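Side-chain contact in protease VII (Escherichia coli, PDB 1I78), which cleaves proteins as an integral beta-barrel protease of the bacterial outer membrane, belonging to the omptin family: residues A[198-201]-A[202-205]. The protein carries 3 engineered substitutions. Sequence-based numbering, arbitrary orientation.
Sequences FKYS and GWVE
Trp203 folds its indole back along the chain it has just left, so that the six-membered ring overlaps the backbone of Ser201. The Ser201 carbonyl carbon lies over one face of the indole, offset toward its rim, and CZ3 of Trp203 comes 3.8 Å from CA of Ser201. The first torsion of Trp203 sets this direction: with chi1 at -41°, CG stands beside the residue's own backbone N and opposite its carbonyl carbon. At the far end of the ring, CH2 of Trp203 meets CE2 of Tyr200 at 4.4 Å, a loose apolar contact of two large aromatics on the barrel surface. The Tyr200 ring in turn lies with one face over the backbone N of Gly202, and its OH is 4.0 Å from CA of Gly202; glycine, having no CB, lets the phenol lie beside the backbone at the corner.

Ser201 is buried, and its hydroxyl bridges the corner. Its OG accepts a hydrogen bond from the backbone N of Trp203 (3.2 Å, 160° at the hydrogen), tying the residues on either side of Gly202 together. Serine suits the place because the same short hydroxyl also hydrogen-bonds to the carbonyl O of Pro179. Val204, also buried, lays CG2 3.8 Å from CB of Ser201, and its branched apolar group suits a place between Met178 and Tyr230.

At Gly202 the chain turns a corner, and the short strand segments 198-201 and 203-205 run at 75° to each other. This kink interrupts strand 192-213 of the antiparallel omptin barrel, where Ser201 and Val204 pack against both neighbours: Tyr180 and Met178 of strand 169-189, and Tyr230 of strand 219-242.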
loop_
_atom_site.group_PDB
_atom_site.type_symbol
_atom_site.label_atom_id
_atom_site.label_comp_id
_atom_site.label_asym_id
_atom_site.label_seq_id
_atom_site.Cartn_x
_atom_site.Cartn_y
_atom_site.Cartn_z
ATOM N N PHE A 198 -9.589 11.774 -6.137
ATOM C CA PHE A 198 -9.089 10.762 -7.052
ATOM C C PHE A 198 -7.619 10.978 -7.367
ATOM O O PHE A 198 -7.209 12.091 -7.649
ATOM C CB PHE A 198 -9.898 10.790 -8.337
ATOM C CG PHE A 198 -11.348 10.471 -8.131
ATOM C CD1 PHE A 198 -12.194 11.390 -7.510
ATOM C CD2 PHE A 198 -11.867 9.234 -8.531
ATOM C CE1 PHE A 198 -13.543 11.086 -7.287
ATOM C CE2 PHE A 198 -13.213 8.918 -8.314
ATOM C CZ PHE A 198 -14.052 9.851 -7.690
ATOM N N LYS A 199 -6.822 9.916 -7.302
ATOM C CA LYS A 199 -5.407 10.029 -7.619
ATOM C C LYS A 199 -5.013 8.999 -8.649
ATOM O O LYS A 199 -5.583 7.918 -8.699
ATOM C CB LYS A 199 -4.525 9.834 -6.381
ATOM C CG LYS A 199 -4.685 10.908 -5.377
ATOM C CD LYS A 199 -3.884 10.643 -4.121
ATOM C CE LYS A 199 -4.198 11.729 -3.073
ATOM N NZ LYS A 199 -3.402 11.582 -1.829
ATOM N N TYR A 200 -4.016 9.355 -9.453
ATOM C CA TYR A 200 -3.474 8.504 -10.489
ATOM C C TYR A 200 -1.969 8.689 -10.598
ATOM O O TYR A 200 -1.448 9.788 -10.396
ATOM C CB TYR A 200 -4.070 8.842 -11.846
ATOM C CG TYR A 200 -3.348 8.124 -12.971
ATOM C CD1 TYR A 200 -3.515 6.749 -13.159
ATOM C CD2 TYR A 200 -2.459 8.807 -13.818
ATOM C CE1 TYR A 200 -2.820 6.067 -14.154
ATOM C CE2 TYR A 200 -1.754 8.130 -14.819
ATOM C CZ TYR A 200 -1.941 6.760 -14.973
ATOM O OH TYR A 200 -1.231 6.058 -15.911
ATOM N N SER A 201 -1.274 7.610 -10.940
ATOM C CA SER A 201 0.162 7.666 -11.121
ATOM C C SER A 201 0.639 6.606 -12.094
ATOM O O SER A 201 0.122 5.484 -12.128
ATOM C CB SER A 201 0.892 7.486 -9.795
ATOM O OG SER A 201 2.294 7.518 -10.014
ATOM N N GLY A 202 1.629 6.966 -12.900
ATOM C CA GLY A 202 2.181 6.007 -13.839
ATOM C C GLY A 202 3.671 5.979 -13.604
ATOM O O GLY A 202 4.431 5.368 -14.346
ATOM N N TRP A 203 4.077 6.620 -12.515
ATOM C CA TRP A 203 5.489 6.766 -12.192
ATOM C C TRP A 203 5.903 6.129 -10.882
ATOM O O TRP A 203 6.957 6.446 -10.333
ATOM C CB TRP A 203 5.793 8.264 -12.200
ATOM C CG TRP A 203 5.085 8.900 -13.358
ATOM C CD1 TRP A 203 5.388 8.740 -14.686
ATOM C CD2 TRP A 203 3.838 9.613 -13.319
ATOM N NE1 TRP A 203 4.401 9.290 -15.467
ATOM C CE2 TRP A 203 3.439 9.835 -14.654
ATOM C CE3 TRP A 203 3.015 10.078 -12.282
ATOM C CZ2 TRP A 203 2.253 10.502 -14.983
ATOM C CZ3 TRP A 203 1.832 10.741 -12.609
ATOM C CH2 TRP A 203 1.466 10.944 -13.952
ATOM N N VAL A 204 5.086 5.205 -10.399
ATOM C CA VAL A 204 5.370 4.552 -9.142
ATOM C C VAL A 204 6.599 3.670 -9.219
ATOM O O VAL A 204 6.840 3.005 -10.233
ATOM C CB VAL A 204 4.186 3.667 -8.680
ATOM C CG1 VAL A 204 4.553 2.948 -7.401
ATOM C CG2 VAL A 204 2.936 4.505 -8.474
ATOM N N GLU A 205 7.373 3.691 -8.137
ATOM C CA GLU A 205 8.546 2.859 -7.990
ATOM C C GLU A 205 8.445 2.122 -6.654
ATOM O O GLU A 205 8.512 2.728 -5.581
ATOM C CB GLU A 205 9.836 3.677 -8.004
ATOM C CG GLU A 205 11.056 2.815 -7.646
ATOM C CD GLU A 205 12.370 3.572 -7.736
ATOM O OE1 GLU A 205 13.180 3.463 -6.786
ATOM O OE2 GLU A 205 12.596 4.271 -8.755
#